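Sterol carrier protein 2 (Thermus thermophilus, PDB 2CX7) probably binds sterols or other lipids in a hydrophobic cavity and carries them between membranes. Local coordinates at residues Y12-A26 with Q117-V129. Sequence-based numbering, arbitrary orientation.
Sequences YCRKLNESEAYRKAA and QAAQELVKVAREV
With CG anti to the backbone N (chi1 -177°), Tyr12 sends its ring past Val129 and Ala126 until its hydroxyl meets the backbone of Leu122; Tyr22 adopts the same first torsion (173°) and lays its ring beside Leu122 and Glu121. The two tyrosines illustrate how aromatic side chains can fasten two successive helices, 6-17 and 20-25, to a third. Tyr12 OH donates to Leu122 O over 2.6 Å, from above the carbonyl plane, while Ala126 N, the regular helical donor, reaches the same oxygen from the opposite face. One carbonyl thus accepts two bonds without interrupting its helix. Next to the hydroxyl-bearing carbon, Tyr12 CE1 packs 3.7 Å from Ala126 CB, and Val125 CG1 lies at the ring edge. A phenylalanine here would probably keep most of this packing but take from Leu122 O its bond from across the contact, leaving the ring less firmly fixed along helix 116-127.

Leu16 lies between the rings, CD1 against one face of Tyr12 and CD2 against one face of Tyr22, both offset toward the rim; CD2 is also 3.7 Å from Val125 CG1. The other Val125 branch, CG2, touches Ser19, the N-cap of helix 20-25, whose OG accepts from Tyr22 N (3.1 Å). Tyr22 CE1 meets Leu122 CD2 at 3.5 Å. Farther on, small residues let the backbones close in: Ala25 CB rests 3.7 Å from Ala118 CA, and a water bridges Ala25 O to Ala118 N.

Helix 20-25 runs nearly antiparallel to segment 117-127 (156°). Tyr12, Leu16 and Tyr22 also touch strand 49-56, so the arrangement is the helix-on-sheet layer of the SCP-2 alpha/beta fold, with the N-terminal helices and the C-terminal helix packed together on one face of its five-stranded mixed sheet.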
ATOM      1  N   TYR A  12      -2.140  -6.241   8.534  1.00 16.88           N
ATOM      2  CA  TYR A  12      -2.063  -4.833   8.146  1.00 19.37           C
ATOM      3  C   TYR A  12      -3.445  -4.181   8.231  1.00 18.23           C
ATOM      4  O   TYR A  12      -3.589  -3.087   8.773  1.00 19.82           O
ATOM      5  CB  TYR A  12      -1.499  -4.737   6.729  1.00 19.75           C
ATOM      6  CG  TYR A  12      -1.295  -3.337   6.197  1.00 15.14           C
ATOM      7  CD1 TYR A  12      -0.947  -2.282   7.043  1.00 13.19           C
ATOM      8  CD2 TYR A  12      -1.356  -3.090   4.826  1.00 21.58           C
ATOM      9  CE1 TYR A  12      -0.656  -1.017   6.533  1.00 13.06           C
ATOM     10  CE2 TYR A  12      -1.067  -1.837   4.306  1.00 20.32           C
ATOM     11  CZ  TYR A  12      -0.713  -0.807   5.161  1.00 20.08           C
ATOM     12  OH  TYR A  12      -0.372   0.414   4.632  1.00 19.38           O
ATOM     13  N   CYS A  13      -4.457  -4.861   7.704  1.00 17.39           N
ATOM     14  CA  CYS A  13      -5.826  -4.336   7.743  1.00 20.72           C
ATOM     15  C   CYS A  13      -6.213  -4.099   9.195  1.00 18.80           C
ATOM     16  O   CYS A  13      -6.757  -3.050   9.536  1.00 17.70           O
ATOM     17  CB  CYS A  13      -6.789  -5.328   7.088  1.00 20.12           C
ATOM     18  SG  CYS A  13      -8.475  -4.746   6.647  1.00 25.41           S
ATOM     19  N   ARG A  14      -5.910  -5.062  10.060  1.00 21.94           N
ATOM     20  CA  ARG A  14      -6.222  -4.930  11.476  1.00 20.10           C
ATOM     21  C   ARG A  14      -5.491  -3.744  12.095  1.00 21.30           C
ATOM     22  O   ARG A  14      -6.084  -2.963  12.838  1.00 19.90           O
ATOM     23  CB  ARG A  14      -5.845  -6.215  12.224  1.00 29.41           C
ATOM     24  CG  ARG A  14      -6.189  -6.174  13.695  1.00 30.85           C
ATOM     25  CD  ARG A  14      -5.829  -7.472  14.395  1.00 35.23           C
ATOM     26  NE  ARG A  14      -6.261  -7.456  15.789  1.00 40.34           N
ATOM     27  CZ  ARG A  14      -5.910  -8.366  16.694  1.00 48.74           C
ATOM     28  NH1 ARG A  14      -5.117  -9.377  16.353  1.00 47.29           N
ATOM     29  NH2 ARG A  14      -6.348  -8.262  17.941  1.00 48.66           N
ATOM     30  N   LYS A  15      -4.201  -3.604  11.789  1.00 19.92           N
ATOM     31  CA  LYS A  15      -3.409  -2.501  12.326  1.00 17.66           C
ATOM     32  C   LYS A  15      -3.965  -1.149  11.888  1.00 17.52           C
ATOM     33  O   LYS A  15      -3.951  -0.185  12.655  1.00 17.64           O
ATOM     34  CB  LYS A  15      -1.950  -2.619  11.885  1.00 23.70           C
ATOM     35  CG  LYS A  15      -1.080  -3.441  12.820  1.00 33.01           C
ATOM     36  CD  LYS A  15      -0.888  -2.740  14.163  1.00 34.89           C
ATOM     37  CE  LYS A  15       0.154  -3.469  15.004  1.00 42.61           C
ATOM     38  NZ  LYS A  15       0.466  -2.767  16.284  1.00 39.44           N
ATOM     39  N   LEU A  16      -4.442  -1.079  10.651  1.00 17.58           N
ATOM     40  CA  LEU A  16      -5.019   0.163  10.145  1.00 13.90           C
ATOM     41  C   LEU A  16      -6.305   0.482  10.895  1.00 15.04           C
ATOM     42  O   LEU A  16      -6.584   1.632  11.187  1.00 14.89           O
ATOM     43  CB  LEU A  16      -5.312   0.052   8.644  1.00 15.59           C
ATOM     44  CG  LEU A  16      -4.098   0.090   7.708  1.00 13.67           C
ATOM     45  CD1 LEU A  16      -4.548  -0.235   6.294  1.00 14.66           C
ATOM     46  CD2 LEU A  16      -3.439   1.484   7.758  1.00 11.31           C
ATOM     47  N   ASN A  17      -7.099  -0.539  11.200  1.00 16.13           N
ATOM     48  CA  ASN A  17      -8.336  -0.293  11.925  1.00 16.62           C
ATOM     49  C   ASN A  17      -8.059   0.119  13.367  1.00 17.35           C
ATOM     50  O   ASN A  17      -8.898   0.736  13.998  1.00 17.07           O
ATOM     51  CB  ASN A  17      -9.248  -1.528  11.885  1.00 14.72           C
ATOM     52  CG  ASN A  17      -9.982  -1.666  10.559  1.00 17.20           C
ATOM     53  OD1 ASN A  17     -10.513  -0.688  10.030  1.00 20.23           O
ATOM     54  ND2 ASN A  17     -10.016  -2.872  10.019  1.00 15.96           N
ATOM     55  N   GLU A  18      -6.868  -0.199  13.869  1.00 16.70           N
ATOM     56  CA  GLU A  18      -6.489   0.133  15.240  1.00 18.84           C
ATOM     57  C   GLU A  18      -5.747   1.463  15.320  1.00 20.08           C
ATOM     58  O   GLU A  18      -5.434   1.953  16.409  1.00 21.69           O
ATOM     59  CB  GLU A  18      -5.602  -0.983  15.813  1.00 22.13           C
ATOM     60  CG  GLU A  18      -6.249  -2.355  15.767  1.00 26.57           C
ATOM     61  CD  GLU A  18      -5.300  -3.474  16.170  1.00 32.67           C
ATOM     62  OE1 GLU A  18      -4.118  -3.432  15.769  1.00 35.62           O
ATOM     63  OE2 GLU A  18      -5.744  -4.399  16.872  1.00 29.58           O
ATOM     64  N   SER A  19      -5.474   2.062  14.165  1.00 18.71           N
ATOM     65  CA  SER A  19      -4.737   3.323  14.126  1.00 20.99           C
ATOM     66  C   SER A  19      -5.616   4.563  14.089  1.00 19.94           C
ATOM     67  O   SER A  19      -6.244   4.851  13.075  1.00 17.07           O
ATOM     68  CB  SER A  19      -3.801   3.345  12.911  1.00 17.08           C
ATOM     69  OG  SER A  19      -3.193   4.617  12.749  1.00 17.12           O
ATOM     70  N   GLU A  20      -5.654   5.300  15.196  1.00 22.33           N
ATOM     71  CA  GLU A  20      -6.440   6.525  15.254  1.00 23.11           C
ATOM     72  C   GLU A  20      -5.891   7.576  14.284  1.00 21.96           C
ATOM     73  O   GLU A  20      -6.650   8.375  13.743  1.00 19.14           O
ATOM     74  CB  GLU A  20      -6.431   7.108  16.669  1.00 24.18           C
ATOM     75  CG  GLU A  20      -7.174   6.287  17.693  1.00 33.12           C
ATOM     76  CD  GLU A  20      -6.910   6.758  19.108  1.00 42.93           C
ATOM     77  OE1 GLU A  20      -5.781   6.540  19.598  1.00 51.50           O
ATOM     78  OE2 GLU A  20      -7.820   7.350  19.729  1.00 42.62           O
ATOM     79  N   ALA A  21      -4.572   7.575  14.075  1.00 22.53           N
ATOM     80  CA  ALA A  21      -3.934   8.539  13.178  1.00 19.70           C
ATOM     81  C   ALA A  21      -4.369   8.307  11.737  1.00 19.43           C
ATOM     82  O   ALA A  21      -4.699   9.249  11.012  1.00 17.59           O
ATOM     83  CB  ALA A  21      -2.408   8.441  13.293  1.00 23.92           C
ATOM     84  N   TYR A  22      -4.366   7.048  11.316  1.00 17.71           N
ATOM     85  CA  TYR A  22      -4.799   6.741   9.961  1.00 17.16           C
ATOM     86  C   TYR A  22      -6.298   7.021   9.832  1.00 17.30           C
ATOM     87  O   TYR A  22      -6.762   7.566   8.825  1.00 15.46           O
ATOM     88  CB  TYR A  22      -4.544   5.272   9.611  1.00 13.60           C
ATOM     89  CG  TYR A  22      -5.140   4.931   8.271  1.00 14.81           C
ATOM     90  CD1 TYR A  22      -4.613   5.469   7.099  1.00 20.43           C
ATOM     91  CD2 TYR A  22      -6.301   4.166   8.180  1.00 12.77           C
ATOM     92  CE1 TYR A  22      -5.234   5.262   5.867  1.00 16.54           C
ATOM     93  CE2 TYR A  22      -6.924   3.952   6.967  1.00 16.41           C
ATOM     94  CZ  TYR A  22      -6.388   4.504   5.811  1.00 13.56           C
ATOM     95  OH  TYR A  22      -7.026   4.303   4.606  1.00 12.66           O
ATOM     96  N   ARG A  23      -7.048   6.645  10.861  1.00 17.68           N
ATOM     97  CA  ARG A  23      -8.494   6.828  10.876  1.00 17.54           C
ATOM     98  C   ARG A  23      -8.860   8.292  10.645  1.00 17.52           C
ATOM     99  O   ARG A  23      -9.777   8.592   9.885  1.00 21.04           O
ATOM    100  CB  ARG A  23      -9.061   6.349  12.216  1.00 15.80           C
ATOM    101  CG  ARG A  23     -10.535   5.951  12.181  1.00 18.04           C
ATOM    102  CD  ARG A  23     -10.981   5.546  13.566  1.00 20.14           C
ATOM    103  NE  ARG A  23     -10.191   4.424  14.063  1.00 21.46           N
ATOM    104  CZ  ARG A  23      -9.895   4.233  15.342  1.00 19.33           C
ATOM    105  NH1 ARG A  23     -10.319   5.097  16.250  1.00 19.33           N
ATOM    106  NH2 ARG A  23      -9.181   3.177  15.711  1.00 20.90           N
ATOM    107  N   LYS A  24      -8.139   9.198  11.299  1.00 18.54           N
ATOM    108  CA  LYS A  24      -8.391  10.630  11.149  1.00 22.01           C
ATOM    109  C   LYS A  24      -7.975  11.116   9.762  1.00 18.55           C
ATOM    110  O   LYS A  24      -8.750  11.785   9.076  1.00 22.13           O
ATOM    111  CB  LYS A  24      -7.629  11.428  12.215  1.00 24.93           C
ATOM    112  CG  LYS A  24      -8.151  11.259  13.629  1.00 33.56           C
ATOM    113  CD  LYS A  24      -7.466  12.234  14.589  1.00 41.25           C
ATOM    114  CE  LYS A  24      -7.960  12.049  16.016  1.00 39.29           C
ATOM    115  NZ  LYS A  24      -7.633  10.695  16.550  1.00 46.05           N
ATOM    116  N   ALA A  25      -6.760  10.761   9.348  1.00 17.04           N
ATOM    117  CA  ALA A  25      -6.222  11.171   8.050  1.00 18.27           C
ATOM    118  C   ALA A  25      -7.040  10.743   6.837  1.00 18.29           C
ATOM    119  O   ALA A  25      -7.117  11.471   5.839  1.00 19.46           O
ATOM    120  CB  ALA A  25      -4.793  10.658   7.899  1.00 21.70           C
ATOM    121  N   ALA A  26      -7.645   9.563   6.913  1.00 15.83           N
ATOM    122  CA  ALA A  26      -8.426   9.036   5.806  1.00 15.12           C
ATOM    123  C   ALA A  26      -9.937   9.090   6.039  1.00 15.69           C
ATOM    124  O   ALA A  26     -10.685   8.345   5.413  1.00 13.87           O
ATOM    125  CB  ALA A  26      -7.994   7.588   5.531  1.00 18.00           C
ATOM    126  N   GLN A 117      -1.554  12.925   3.710  1.00 16.71           N
ATOM    127  CA  GLN A 117      -1.389  12.510   5.091  1.00 16.65           C
ATOM    128  C   GLN A 117      -1.844  11.058   5.289  1.00 15.47           C
ATOM    129  O   GLN A 117      -1.232  10.301   6.043  1.00 14.06           O
ATOM    130  CB  GLN A 117      -2.173  13.440   6.013  1.00 20.67           C
ATOM    131  CG  GLN A 117      -1.872  13.230   7.484  1.00 29.67           C
ATOM    132  CD  GLN A 117      -2.660  14.176   8.366  1.00 38.01           C
ATOM    133  OE1 GLN A 117      -3.891  14.220   8.302  1.00 37.69           O
ATOM    134  NE2 GLN A 117      -1.956  14.941   9.197  1.00 40.76           N
ATOM    135  N   ALA A 118      -2.931  10.677   4.626  1.00 16.92           N
ATOM    136  CA  ALA A 118      -3.430   9.311   4.737  1.00 18.17           C
ATOM    137  C   ALA A 118      -2.356   8.370   4.186  1.00 19.57           C
ATOM    138  O   ALA A 118      -2.115   7.294   4.740  1.00 18.96           O
ATOM    139  CB  ALA A 118      -4.740   9.150   3.939  1.00 17.47           C
ATOM    140  N   ALA A 119      -1.706   8.783   3.099  1.00 15.76           N
ATOM    141  CA  ALA A 119      -0.656   7.973   2.488  1.00 17.48           C
ATOM    142  C   ALA A 119       0.513   7.822   3.464  1.00 12.71           C
ATOM    143  O   ALA A 119       1.055   6.727   3.646  1.00 13.91           O
ATOM    144  CB  ALA A 119      -0.183   8.617   1.179  1.00 15.19           C
ATOM    145  N   GLN A 120       0.907   8.928   4.087  1.00 12.71           N
ATOM    146  CA  GLN A 120       1.998   8.896   5.051  1.00 14.26           C
ATOM    147  C   GLN A 120       1.641   7.941   6.190  1.00 18.12           C
ATOM    148  O   GLN A 120       2.481   7.160   6.649  1.00 16.57           O
ATOM    149  CB  GLN A 120       2.269  10.305   5.597  1.00 13.39           C
ATOM    150  CG  GLN A 120       2.856  11.265   4.580  1.00 15.07           C
ATOM    151  CD  GLN A 120       2.918  12.692   5.100  1.00 17.59           C
ATOM    152  OE1 GLN A 120       1.895  13.286   5.448  1.00 20.90           O
ATOM    153  NE2 GLN A 120       4.121  13.249   5.153  1.00 19.28           N
ATOM    154  N   GLU A 121       0.387   7.985   6.639  1.00 17.26           N
ATOM    155  CA  GLU A 121      -0.040   7.104   7.722  1.00 15.18           C
ATOM    156  C   GLU A 121      -0.110   5.636   7.284  1.00 17.43           C
ATOM    157  O   GLU A 121       0.262   4.739   8.046  1.00 15.32           O
ATOM    158  CB  GLU A 121      -1.399   7.546   8.285  1.00 14.09           C
ATOM    159  CG  GLU A 121      -1.358   8.803   9.157  1.00 19.04           C
ATOM    160  CD  GLU A 121      -0.406   8.673  10.342  1.00 27.36           C
ATOM    161  OE1 GLU A 121      -0.171   7.538  10.804  1.00 28.73           O
ATOM    162  OE2 GLU A 121       0.098   9.711  10.816  1.00 24.73           O
ATOM    163  N   LEU A 122      -0.594   5.389   6.069  1.00 15.85           N
ATOM    164  CA  LEU A 122      -0.673   4.020   5.554  1.00 15.51           C
ATOM    165  C   LEU A 122       0.699   3.386   5.658  1.00 14.64           C
ATOM    166  O   LEU A 122       0.853   2.241   6.102  1.00 14.15           O
ATOM    167  CB  LEU A 122      -1.101   4.014   4.079  1.00 15.06           C
ATOM    168  CG  LEU A 122      -2.591   4.124   3.740  1.00 21.47           C
ATOM    169  CD1 LEU A 122      -2.772   4.274   2.238  1.00 16.39           C
ATOM    170  CD2 LEU A 122      -3.323   2.869   4.229  1.00 23.75           C
ATOM    171  N   VAL A 123       1.708   4.142   5.239  1.00 13.95           N
ATOM    172  CA  VAL A 123       3.078   3.657   5.266  1.00 15.43           C
ATOM    173  C   VAL A 123       3.617   3.517   6.692  1.00 16.77           C
ATOM    174  O   VAL A 123       4.272   2.522   7.017  1.00 16.67           O
ATOM    175  CB  VAL A 123       3.985   4.574   4.428  1.00 13.76           C
ATOM    176  CG1 VAL A 123       5.445   4.199   4.620  1.00 15.49           C
ATOM    177  CG2 VAL A 123       3.603   4.440   2.947  1.00 17.35           C
ATOM    178  N   LYS A 124       3.346   4.504   7.538  1.00 16.85           N
ATOM    179  CA  LYS A 124       3.809   4.441   8.924  1.00 18.56           C
ATOM    180  C   LYS A 124       3.211   3.223   9.621  1.00 18.22           C
ATOM    181  O   LYS A 124       3.892   2.552  10.399  1.00 18.95           O
ATOM    182  CB  LYS A 124       3.425   5.716   9.692  1.00 17.02           C
ATOM    183  CG  LYS A 124       4.235   6.954   9.323  1.00 18.03           C
ATOM    184  CD  LYS A 124       3.812   8.139  10.174  1.00 21.49           C
ATOM    185  CE  LYS A 124       4.620   9.388   9.842  1.00 30.84           C
ATOM    186  NZ  LYS A 124       4.137  10.541  10.647  1.00 37.57           N
ATOM    187  N   VAL A 125       1.940   2.929   9.348  1.00 16.34           N
ATOM    188  CA  VAL A 125       1.298   1.771   9.968  1.00 18.37           C
ATOM    189  C   VAL A 125       1.901   0.466   9.445  1.00 18.73           C
ATOM    190  O   VAL A 125       2.134  -0.471  10.214  1.00 21.35           O
ATOM    191  CB  VAL A 125      -0.240   1.772   9.717  1.00 16.29           C
ATOM    192  CG1 VAL A 125      -0.854   0.427  10.120  1.00 17.91           C
ATOM    193  CG2 VAL A 125      -0.882   2.896  10.523  1.00 15.28           C
ATOM    194  N   ALA A 126       2.165   0.411   8.142  1.00 17.48           N
ATOM    195  CA  ALA A 126       2.739  -0.785   7.532  1.00 19.51           C
ATOM    196  C   ALA A 126       4.045  -1.142   8.230  1.00 20.53           C
ATOM    197  O   ALA A 126       4.324  -2.312   8.496  1.00 20.08           O
ATOM    198  CB  ALA A 126       2.988  -0.542   6.045  1.00 16.94           C
ATOM    199  N   ARG A 127       4.834  -0.117   8.532  1.00 24.32           N
ATOM    200  CA  ARG A 127       6.124  -0.298   9.187  1.00 27.35           C
ATOM    201  C   ARG A 127       6.015  -0.976  10.556  1.00 32.10           C
ATOM    202  O   ARG A 127       6.945  -1.665  10.982  1.00 26.63           O
ATOM    203  CB  ARG A 127       6.825   1.062   9.328  1.00 27.60           C
ATOM    204  CG  ARG A 127       7.253   1.685   7.996  1.00 27.49           C
ATOM    205  CD  ARG A 127       7.600   3.167   8.139  1.00 34.01           C
ATOM    206  NE  ARG A 127       8.625   3.409   9.153  1.00 28.74           N
ATOM    207  CZ  ARG A 127       9.048   4.617   9.516  1.00 30.68           C
ATOM    208  NH1 ARG A 127       8.542   5.705   8.946  1.00 23.92           N
ATOM    209  NH2 ARG A 127       9.976   4.739  10.457  1.00 32.25           N
ATOM    210  N   GLU A 128       4.879  -0.793  11.227  1.00 29.89           N
ATOM    211  CA  GLU A 128       4.663  -1.364  12.560  1.00 33.07           C
ATOM    212  C   GLU A 128       4.017  -2.746  12.577  1.00 32.94           C
ATOM    213  O   GLU A 128       3.731  -3.295  13.647  1.00 35.28           O
ATOM    214  CB  GLU A 128       3.828  -0.395  13.405  1.00 31.01           C
ATOM    215  CG  GLU A 128       4.439   1.000  13.501  1.00 38.76           C
ATOM    216  CD  GLU A 128       5.826   1.006  14.141  1.00 43.13           C
ATOM    217  OE1 GLU A 128       6.526   2.034  14.039  1.00 41.80           O
ATOM    218  OE2 GLU A 128       6.216  -0.013  14.751  1.00 47.13           O
ATOM    219  N   VAL A 129       3.788  -3.311  11.399  1.00 28.69           N
ATOM    220  CA  VAL A 129       3.193  -4.635  11.306  1.00 27.19           C
ATOM    221  C   VAL A 129       4.273  -5.679  11.553  1.00 32.88           C
ATOM    222  O   VAL A 129       5.373  -5.575  11.015  1.00 30.95           O
ATOM    223  CB  VAL A 129       2.586  -4.886   9.917  1.00 23.94           C
ATOM    224  CG1 VAL A 129       2.061  -6.313   9.832  1.00 24.49           C
ATOM    225  CG2 VAL A 129       1.464  -3.891   9.651  1.00 25.89           C
TER
HETATM  226  O   HOH W   1      -5.222  12.396   4.032  1.00 21.58           O